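Local coordinates for protein manganese-dependent ADP-ribose/CDP-alcohol diphosphatase (Danio rerio, PDB 2NXF) that probably hydrolyses ADP-ribose and CDP-alcohols such as CDP-choline at a dinuclear metal centre, at residues 58-63 with 226-231; 90-95 with 110-115; 94-99 with 148-153. All coordinates share one frame; numbering follows the deposited sequence.

Overall arrangement
Contacts 1 and 3 meet at the dizinc site, and contact 2 packs a turn against the end of strand 89-92, which leads toward that site. The centres of contacts 1 and 3 lie about 8 Å apart; the centre of contact 2 is about 11 Å from that of contact 1 and about 12 Å from that of contact 3. D60 and H228 of contact 1 and N96 of contact 3 bind the same zinc ion, which also holds water 1 and a phosphate oxygen. E98 ties the two contacts together, its OE1 2.8 Å from D60 N and its OE2 2.8 Å from I61 N. Contacts 2 and 3 share W94 and G95: the indole of W94 points into contact 2, while its carbonyl faces residues 148-153 in contact 3.

Contact 1: residues 58-63 with 226-231; sequences LGDIID and FSHLPV. With ZN (zinc ion), chain C; ZN (zinc ion), chain B.
H228 sets its imidazole edge-on to the carbonyl of L58, which takes ND1, while NE2 is taken by a zinc ion with the carboxylate of D60 beside it as a fellow ligand. ND1 donates to L58 O over 2.7 Å in a nearly straight bond (175°) that lies in the ring plane. At the far end of the ring, NE2 binds its zinc at 2.2 Å. The ring reaches both partners because its CG stands anti to the backbone N (chi1 -175°). With a backbone carbonyl gripping ND1, the rotation of the imidazole is fixed, a clear example of a second-shell group orienting a metal ligand.

D60 crosses H228 at about a right angle, its carboxylate turned 57° from the ring. Its OD2 bridges the two metals at 2.2 Å from each zinc, and water 1 spans the same pair. OD2 and H228 NE2 stand 3.1 Å apart; OD1 of D60 has its polar partner in H97. G59 passes close by the ring, where a side chain on this backbone would collide with ND1 of H228.

Away from the metals, L58 CD1 rests 3.6 Å from the S227 carbonyl O and makes an apolar contact with F226 CB at 4.1 Å. The S227 hydroxyl donates to L229 O on an in-plane lone pair, a bond that spans H228.

N96, H265 and a phosphate oxygen complete the zinc held by H228; D13, Q15, H267 and another phosphate oxygen complete the second. G59-D60 and H228 belong to the signature motifs of the calcineurin-like metallophosphoesterase dinuclear site.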
loop_
_atom_site.group_PDB
_atom_site.type_symbol
_atom_site.label_atom_id
_atom_site.label_comp_id
_atom_site.label_asym_id
_atom_site.label_seq_id
_atom_site.Cartn_x
_atom_site.Cartn_y
_atom_site.Cartn_z
ATOM N N LEU A 58 1.071 4.741 -0.088
ATOM C CA LEU A 58 0.819 3.311 -0.122
ATOM C C LEU A 58 2.087 2.435 -0.116
ATOM O O LEU A 58 2.003 1.213 -0.320
ATOM C CB LEU A 58 -0.065 2.982 -1.341
ATOM C CG LEU A 58 -1.601 3.133 -1.175
ATOM C CD1 LEU A 58 -2.132 2.124 -0.136
ATOM C CD2 LEU A 58 -1.964 4.522 -0.779
ATOM N N GLY A 59 3.245 3.035 0.162
ATOM C CA GLY A 59 4.459 2.237 0.387
ATOM C C GLY A 59 5.408 2.295 -0.791
ATOM O O GLY A 59 5.102 2.915 -1.826
ATOM N N ASP A 60 6.534 1.586 -0.635
ATOM C CA ASP A 60 7.665 1.683 -1.557
ATOM C C ASP A 60 8.026 3.143 -1.761
ATOM O O ASP A 60 8.191 3.576 -2.902
ATOM C CB ASP A 60 7.338 1.037 -2.914
ATOM C CG ASP A 60 7.305 -0.491 -2.862
ATOM O OD1 ASP A 60 7.557 -1.088 -1.795
ATOM O OD2 ASP A 60 6.978 -1.095 -3.885
ATOM N N ILE A 61 8.161 3.901 -0.664
ATOM C CA ILE A 61 8.459 5.347 -0.793
ATOM C C ILE A 61 9.917 5.601 -1.222
ATOM O O ILE A 61 10.208 6.612 -1.861
ATOM C CB ILE A 61 8.081 6.116 0.486
ATOM C CG1 ILE A 61 7.851 7.599 0.158
ATOM C CG2 ILE A 61 9.103 5.837 1.612
ATOM C CD1 ILE A 61 7.436 8.444 1.357
ATOM N N ILE A 62 10.833 4.681 -0.883
ATOM C CA ILE A 62 12.195 4.765 -1.425
ATOM C C ILE A 62 12.575 3.417 -1.998
ATOM O O ILE A 62 12.106 2.397 -1.511
ATOM C CB ILE A 62 13.257 5.206 -0.373
ATOM C CG1 ILE A 62 13.294 4.254 0.827
ATOM C CG2 ILE A 62 13.029 6.671 0.080
ATOM C CD1 ILE A 62 14.610 4.379 1.628
ATOM N N ASP A 63 13.428 3.405 -3.018
ATOM C CA ASP A 63 13.743 2.133 -3.692
ATOM C C ASP A 63 14.750 1.306 -2.902
ATOM O O ASP A 63 15.620 1.858 -2.224
ATOM C CB ASP A 63 14.300 2.399 -5.090
ATOM C CG ASP A 63 14.223 1.176 -5.972
ATOM O OD1 ASP A 63 13.128 0.889 -6.500
ATOM O OD2 ASP A 63 15.241 0.491 -6.103
ATOM N N PHE A 226 -6.286 0.191 3.582
ATOM C CA PHE A 226 -5.091 0.511 2.802
ATOM C C PHE A 226 -4.077 -0.597 3.020
ATOM O O PHE A 226 -3.864 -1.029 4.160
ATOM C CB PHE A 226 -4.483 1.834 3.271
ATOM C CG PHE A 226 -5.408 3.013 3.120
ATOM C CD1 PHE A 226 -5.403 3.778 1.967
ATOM C CD2 PHE A 226 -6.314 3.342 4.146
ATOM C CE1 PHE A 226 -6.268 4.878 1.840
ATOM C CE2 PHE A 226 -7.179 4.436 4.006
ATOM C CZ PHE A 226 -7.153 5.197 2.859
ATOM N N SER A 227 -3.460 -1.060 1.938
ATOM C CA SER A 227 -2.499 -2.168 2.016
ATOM C C SER A 227 -1.462 -1.957 0.918
ATOM O O SER A 227 -1.816 -1.469 -0.148
ATOM C CB SER A 227 -3.260 -3.475 1.777
ATOM O OG SER A 227 -2.388 -4.575 1.506
ATOM N N HIS A 228 -0.196 -2.344 1.124
ATOM C CA HIS A 228 0.708 -2.173 -0.020
ATOM C C HIS A 228 0.224 -3.084 -1.156
ATOM O O HIS A 228 0.245 -2.687 -2.334
ATOM C CB HIS A 228 2.157 -2.534 0.311
ATOM C CG HIS A 228 3.087 -2.252 -0.815
ATOM N ND1 HIS A 228 3.256 -0.980 -1.330
ATOM C CD2 HIS A 228 3.870 -3.074 -1.550
ATOM C CE1 HIS A 228 4.130 -1.034 -2.326
ATOM N NE2 HIS A 228 4.514 -2.291 -2.481
ATOM N N LEU A 229 -0.207 -4.288 -0.795
ATOM C CA LEU A 229 -0.589 -5.298 -1.780
ATOM C C LEU A 229 -2.085 -5.347 -2.050
ATOM O O LEU A 229 -2.904 -5.334 -1.111
ATOM C CB LEU A 229 -0.171 -6.709 -1.304
ATOM C CG LEU A 229 1.337 -6.941 -1.126
ATOM C CD1 LEU A 229 1.596 -8.387 -0.630
ATOM C CD2 LEU A 229 2.087 -6.653 -2.392
ATOM N N PRO A 230 -2.453 -5.444 -3.336
ATOM C CA PRO A 230 -3.858 -5.676 -3.708
ATOM C C PRO A 230 -4.297 -7.102 -3.358
ATOM O O PRO A 230 -3.454 -8.005 -3.208
ATOM C CB PRO A 230 -3.858 -5.478 -5.231
ATOM C CG PRO A 230 -2.465 -5.803 -5.663
ATOM C CD PRO A 230 -1.587 -5.300 -4.521
ATOM N N VAL A 231 -5.610 -7.285 -3.231
ATOM C CA VAL A 231 -6.156 -8.612 -2.912
ATOM C C VAL A 231 -7.213 -9.107 -3.901
ATOM O O VAL A 231 -7.563 -10.286 -3.887
ATOM C CB VAL A 231 -6.711 -8.691 -1.463
ATOM C CG1 VAL A 231 -5.598 -8.417 -0.411
ATOM C CG2 VAL A 231 -7.920 -7.724 -1.285
HETATM ZN ZN ZN C . 5.946 -3.012 -4.001
HETATM ZN ZN ZN B . 6.748 -0.498 -6.013
HETATM O O HOH W 1 5.654 -2.341 -6.023
#

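Contact 2: residues 90-95 with 110-115; sequences VHHVWG and SRLNSA
W94 and H92 meet the turn at L112 from two directions. The indole NE1 of W94 donates to L112 O at 2.9 Å (162°); the carbonyl oxygen lies near the indole plane, but NE1 itself stands well above the carbonyl plane instead of on a lone pair. L112 CB comes within 3.7 Å of the same NE1. H92 crosses the leucine at about a right angle: CD2 of L112 lies over one face of the imidazole in a CH-pi contact, 3.9 Å from the ring centroid and 22° off its normal, while H92 CB lies 3.3 Å from L112 O.

S114 supplies the other polar link. Its OG accepts the backbone N-H of H92 at 2.9 Å in an almost straight bond, thus occupying an N-H at the end of strand 89-92. The hydroxyl reaches it from between its own backbone N and carbonyl carbon (chi1 50°), with S114 CB 3.4 Å from V90 O. Y132 and Y134 also hydrogen-bond to OG, giving this oxygen three partners.

In the next shell, the turn shapes itself. S110 OG accepts from L112 N at 3.0 Å, an ST turn within the type I turn of S110 to N113, and N113 OD1 forms an Asx turn with A115 N. H92 ND1 is engaged by Q57. Replacing W94 with an alanine would probably leave L112 O without its indole donor and open a gap between the turn and the strand exit.

Outward again, Y132 stacks on W94. Helix 72-84 covers H92 and L112 at the end of strand 89-92, while helix 104-108, through L107 and L108, covers the W94 indole just beyond the strand and also touches L112.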
loop_
_atom_site.group_PDB
_atom_site.type_symbol
_atom_site.label_atom_id
_atom_site.label_comp_id
_atom_site.label_asym_id
_atom_site.label_seq_id
_atom_site.Cartn_x
_atom_site.Cartn_y
_atom_site.Cartn_z
ATOM N N VAL A 90 0.732 12.540 7.665
ATOM C CA VAL A 90 0.911 11.594 6.567
ATOM C C VAL A 90 0.912 10.186 7.156
ATOM O O VAL A 90 1.578 9.912 8.168
ATOM C CB VAL A 90 2.233 11.849 5.791
ATOM C CG1 VAL A 90 2.380 10.860 4.644
ATOM C CG2 VAL A 90 2.259 13.299 5.256
ATOM N N HIS A 91 0.141 9.306 6.536
ATOM C CA HIS A 91 0.049 7.915 6.988
ATOM C C HIS A 91 0.829 7.057 6.013
ATOM O O HIS A 91 0.642 7.159 4.794
ATOM C CB HIS A 91 -1.409 7.484 7.089
ATOM C CG HIS A 91 -2.150 8.232 8.145
ATOM N ND1 HIS A 91 -2.117 7.863 9.475
ATOM C CD2 HIS A 91 -2.852 9.390 8.089
ATOM C CE1 HIS A 91 -2.805 8.739 10.185
ATOM N NE2 HIS A 91 -3.266 9.670 9.368
ATOM N N HIS A 92 1.736 6.256 6.564
ATOM C CA HIS A 92 2.694 5.504 5.763
ATOM C C HIS A 92 2.380 4.017 5.835
ATOM O O HIS A 92 2.373 3.437 6.929
ATOM C CB HIS A 92 4.121 5.717 6.292
ATOM C CG HIS A 92 4.530 7.156 6.347
ATOM N ND1 HIS A 92 4.862 7.883 5.226
ATOM C CD2 HIS A 92 4.663 7.997 7.398
ATOM C CE1 HIS A 92 5.175 9.118 5.586
ATOM N NE2 HIS A 92 5.053 9.217 6.897
ATOM N N VAL A 93 2.138 3.429 4.666
ATOM C CA VAL A 93 1.993 1.986 4.506
ATOM C C VAL A 93 3.376 1.419 4.211
ATOM O O VAL A 93 4.121 2.010 3.432
ATOM C CB VAL A 93 0.995 1.697 3.335
ATOM C CG1 VAL A 93 0.924 0.199 3.032
ATOM C CG2 VAL A 93 -0.376 2.229 3.672
ATOM N N TRP A 94 3.730 0.292 4.833
ATOM C CA TRP A 94 5.031 -0.344 4.543
ATOM C C TRP A 94 4.898 -1.392 3.436
ATOM O O TRP A 94 4.063 -2.311 3.518
ATOM C CB TRP A 94 5.688 -0.965 5.781
ATOM C CG TRP A 94 5.932 0.001 6.895
ATOM C CD1 TRP A 94 5.858 1.371 6.844
ATOM C CD2 TRP A 94 6.327 -0.334 8.225
ATOM N NE1 TRP A 94 6.153 1.900 8.080
ATOM C CE2 TRP A 94 6.430 0.882 8.952
ATOM C CE3 TRP A 94 6.571 -1.544 8.884
ATOM C CZ2 TRP A 94 6.781 0.920 10.312
ATOM C CZ3 TRP A 94 6.920 -1.510 10.243
ATOM C CH2 TRP A 94 7.022 -0.281 10.937
ATOM N N GLY A 95 5.700 -1.211 2.391
ATOM C CA GLY A 95 5.759 -2.176 1.287
ATOM C C GLY A 95 7.102 -2.889 1.186
ATOM O O GLY A 95 7.996 -2.740 2.044
ATOM N N SER A 110 11.403 4.978 13.026
ATOM C CA SER A 110 11.591 5.954 11.943
ATOM C C SER A 110 10.387 6.881 11.731
ATOM O O SER A 110 9.327 6.677 12.322
ATOM C CB SER A 110 11.871 5.232 10.627
ATOM O OG SER A 110 10.653 4.740 10.050
ATOM N N ARG A 111 10.558 7.856 10.839
ATOM C CA ARG A 111 9.471 8.756 10.424
ATOM C C ARG A 111 8.350 8.000 9.694
ATOM O O ARG A 111 7.244 8.542 9.532
ATOM C CB ARG A 111 9.993 9.870 9.499
ATOM C CG ARG A 111 10.994 10.866 10.138
ATOM C CD ARG A 111 10.373 11.826 11.133
ATOM N NE ARG A 111 9.126 12.476 10.706
ATOM C CZ ARG A 111 9.018 13.484 9.833
ATOM N NH1 ARG A 111 10.081 13.977 9.206
ATOM N NH2 ARG A 111 7.814 13.984 9.566
ATOM N N LEU A 112 8.625 6.766 9.253
ATOM C CA LEU A 112 7.605 5.965 8.549
ATOM C C LEU A 112 6.609 5.258 9.478
ATOM O O LEU A 112 5.664 4.616 8.998
ATOM C CB LEU A 112 8.243 4.933 7.606
ATOM C CG LEU A 112 9.072 5.546 6.469
ATOM C CD1 LEU A 112 9.754 4.411 5.672
ATOM C CD2 LEU A 112 8.205 6.362 5.546
ATOM N N ASN A 113 6.833 5.350 10.786
ATOM C CA ASN A 113 5.876 4.816 11.742
ATOM C C ASN A 113 4.841 5.905 12.039
ATOM O O ASN A 113 5.059 6.790 12.885
ATOM C CB ASN A 113 6.584 4.339 13.016
ATOM C CG ASN A 113 5.605 3.847 14.082
ATOM O OD1 ASN A 113 4.381 3.857 13.873
ATOM N ND2 ASN A 113 6.132 3.418 15.223
ATOM N N SER A 114 3.704 5.825 11.355
ATOM C CA SER A 114 2.622 6.787 11.562
ATOM C C SER A 114 1.524 6.264 12.496
ATOM O O SER A 114 0.481 6.897 12.651
ATOM C CB SER A 114 2.028 7.199 10.213
ATOM O OG SER A 114 1.707 6.063 9.434
ATOM N N ALA A 115 1.759 5.116 13.124
ATOM C CA ALA A 115 0.731 4.503 13.981
ATOM C C ALA A 115 0.591 5.222 15.318
ATOM O O ALA A 115 -0.480 5.163 15.930
ATOM C CB ALA A 115 1.030 3.036 14.200
#

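Contact 3: residues 94-99 with 148-153; sequences WGNHEF and DAYDLS. With ZN (zinc ion), chain C; PO4 (phosphate ion), chain F.
G95 occupies the N-cap position of helix 96-101 as Y150 passes through the type I turn of D148 to D151, their CA atoms 7.3 Å apart. The tyrosine carries the contact. Its ring lies against the first helical turn, with N96 CA over one face and G95 C 3.8 Å from CE2. F99 leans obliquely on the root of the tyrosine, CE2 3.4 Å from Y150 CB, the ring planes 48° apart. The phenol OH is hydrogen-bonded to F197 O, which holds the ring end.

N96 turns its amide toward the metal, CG lying between the backbone N and the carbonyl carbon (chi1 52°). OD1 binds the zinc at 2.1 Å, while ND2 donates to phosphate O4 at 2.7 Å (155°). H97 NE2 adds a second hydrogen bond to the phosphate, at O2, 2.8 Å away and in the ring plane. The ion, probably from the crystallisation liquor, is consistent with the place of a substrate phosphate.

Where the backbones separate, water 3 sits 2.6 Å from both W94 O and D148 OD1, placed to donate to them, though it has more acceptors in reach than protons. D148 is also held by Y132 and by a salt bridge to R104.

The GNHE motif lies at the start of helix 96-101, just after strand 89-92, and rests on the loop that follows strand 142-146, with helix 104-108 touching W94 and F99.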
loop_
_atom_site.group_PDB
_atom_site.type_symbol
_atom_site.label_atom_id
_atom_site.label_comp_id
_atom_site.label_asym_id
_atom_site.label_seq_id
_atom_site.Cartn_x
_atom_site.Cartn_y
_atom_site.Cartn_z
ATOM N N TRP A 94 3.730 0.292 4.833
ATOM C CA TRP A 94 5.031 -0.344 4.543
ATOM C C TRP A 94 4.898 -1.392 3.436
ATOM O O TRP A 94 4.063 -2.311 3.518
ATOM C CB TRP A 94 5.688 -0.965 5.781
ATOM C CG TRP A 94 5.932 0.001 6.895
ATOM C CD1 TRP A 94 5.858 1.371 6.844
ATOM C CD2 TRP A 94 6.327 -0.334 8.225
ATOM N NE1 TRP A 94 6.153 1.900 8.080
ATOM C CE2 TRP A 94 6.430 0.882 8.952
ATOM C CE3 TRP A 94 6.571 -1.544 8.884
ATOM C CZ2 TRP A 94 6.781 0.920 10.312
ATOM C CZ3 TRP A 94 6.920 -1.510 10.243
ATOM C CH2 TRP A 94 7.022 -0.281 10.937
ATOM N N GLY A 95 5.700 -1.211 2.391
ATOM C CA GLY A 95 5.759 -2.176 1.287
ATOM C C GLY A 95 7.102 -2.889 1.186
ATOM O O GLY A 95 7.996 -2.740 2.044
ATOM N N ASN A 96 7.258 -3.691 0.137
ATOM C CA ASN A 96 8.492 -4.480 -0.003
ATOM C C ASN A 96 9.777 -3.659 0.013
ATOM O O ASN A 96 10.746 -4.077 0.633
ATOM C CB ASN A 96 8.458 -5.493 -1.167
ATOM C CG ASN A 96 8.064 -4.873 -2.499
ATOM O OD1 ASN A 96 7.079 -4.142 -2.587
ATOM N ND2 ASN A 96 8.833 -5.185 -3.543
ATOM N N HIS A 97 9.776 -2.481 -0.613
ATOM C CA HIS A 97 11.004 -1.667 -0.656
ATOM C C HIS A 97 11.390 -1.075 0.689
ATOM O O HIS A 97 12.575 -0.870 0.973
ATOM C CB HIS A 97 10.928 -0.636 -1.782
ATOM C CG HIS A 97 11.117 -1.262 -3.125
ATOM N ND1 HIS A 97 12.328 -1.260 -3.779
ATOM C CD2 HIS A 97 10.272 -1.987 -3.897
ATOM C CE1 HIS A 97 12.211 -1.919 -4.919
ATOM N NE2 HIS A 97 10.978 -2.379 -5.011
ATOM N N GLU A 98 10.399 -0.803 1.539
ATOM C CA GLU A 98 10.731 -0.456 2.932
ATOM C C GLU A 98 11.540 -1.568 3.575
ATOM O O GLU A 98 12.563 -1.295 4.225
ATOM C CB GLU A 98 9.471 -0.187 3.762
ATOM C CG GLU A 98 8.918 1.239 3.615
ATOM C CD GLU A 98 8.218 1.494 2.280
ATOM O OE1 GLU A 98 7.712 0.528 1.688
ATOM O OE2 GLU A 98 8.161 2.669 1.865
ATOM N N PHE A 99 11.082 -2.814 3.416
ATOM C CA PHE A 99 11.805 -3.947 4.028
ATOM C C PHE A 99 13.170 -4.264 3.405
ATOM O O PHE A 99 14.057 -4.816 4.078
ATOM C CB PHE A 99 10.913 -5.189 4.107
ATOM C CG PHE A 99 9.681 -4.977 4.928
ATOM C CD1 PHE A 99 9.757 -4.870 6.324
ATOM C CD2 PHE A 99 8.446 -4.841 4.319
ATOM C CE1 PHE A 99 8.579 -4.657 7.087
ATOM C CE2 PHE A 99 7.274 -4.618 5.068
ATOM C CZ PHE A 99 7.353 -4.522 6.458
ATOM N N ASP A 148 -0.713 -4.526 7.180
ATOM C CA ASP A 148 0.675 -4.931 7.052
ATOM C C ASP A 148 0.715 -6.185 6.143
ATOM O O ASP A 148 0.570 -7.326 6.609
ATOM C CB ASP A 148 1.207 -5.265 8.465
ATOM C CG ASP A 148 2.691 -5.636 8.492
ATOM O OD1 ASP A 148 3.354 -5.741 7.428
ATOM O OD2 ASP A 148 3.181 -5.809 9.624
ATOM N N ALA A 149 0.919 -5.953 4.847
ATOM C CA ALA A 149 0.864 -7.041 3.874
ATOM C C ALA A 149 2.136 -7.912 3.873
ATOM O O ALA A 149 2.195 -8.901 3.122
ATOM C CB ALA A 149 0.616 -6.481 2.463
ATOM N N TYR A 150 3.123 -7.542 4.693
ATOM C CA TYR A 150 4.359 -8.333 4.884
ATOM C C TYR A 150 4.472 -8.929 6.288
ATOM O O TYR A 150 5.540 -9.338 6.723
ATOM C CB TYR A 150 5.613 -7.521 4.490
ATOM C CG TYR A 150 5.563 -7.217 3.014
ATOM C CD1 TYR A 150 6.157 -8.079 2.079
ATOM C CD2 TYR A 150 4.818 -6.123 2.535
ATOM C CE1 TYR A 150 6.067 -7.830 0.718
ATOM C CE2 TYR A 150 4.717 -5.868 1.176
ATOM C CZ TYR A 150 5.327 -6.733 0.270
ATOM O OH TYR A 150 5.251 -6.507 -1.090
ATOM N N ASP A 151 3.331 -8.987 6.967
ATOM C CA ASP A 151 3.204 -9.651 8.260
ATOM C C ASP A 151 3.710 -11.096 8.113
ATOM O O ASP A 151 4.581 -11.554 8.864
ATOM C CB ASP A 151 1.715 -9.571 8.626
ATOM C CG ASP A 151 1.360 -10.259 9.916
ATOM O OD1 ASP A 151 2.232 -10.761 10.657
ATOM O OD2 ASP A 151 0.134 -10.279 10.169
ATOM N N LEU A 152 3.164 -11.808 7.131
ATOM C CA LEU A 152 3.786 -13.056 6.706
ATOM C C LEU A 152 4.650 -12.723 5.502
ATOM O O LEU A 152 4.133 -12.331 4.469
ATOM C CB LEU A 152 2.716 -14.094 6.344
ATOM C CG LEU A 152 1.747 -14.480 7.466
ATOM C CD1 LEU A 152 0.826 -15.565 6.935
ATOM C CD2 LEU A 152 2.485 -14.957 8.714
ATOM N N SER A 153 5.964 -12.836 5.649
ATOM C CA SER A 153 6.885 -12.605 4.539
ATOM C C SER A 153 8.238 -13.152 4.924
ATOM O O SER A 153 8.501 -13.421 6.104
ATOM C CB SER A 153 7.012 -11.105 4.237
ATOM O OG SER A 153 7.665 -10.403 5.299
HETATM ZN ZN ZN C . 5.946 -3.012 -4.001
HETATM P P PO4 F . 8.256 -3.331 -6.891
HETATM O O1 PO4 F . 7.407 -3.812 -8.046
HETATM O O2 PO4 F . 9.696 -3.744 -7.122
HETATM O O3 PO4 F . 8.305 -1.816 -6.812
HETATM O O4 PO4 F . 7.732 -3.850 -5.586
HETATM O O HOH W 2 1.029 -3.190 3.745
HETATM O O HOH W 3 3.594 -4.224 5.271
HETATM O O HOH W 1 5.654 -2.341 -6.023
#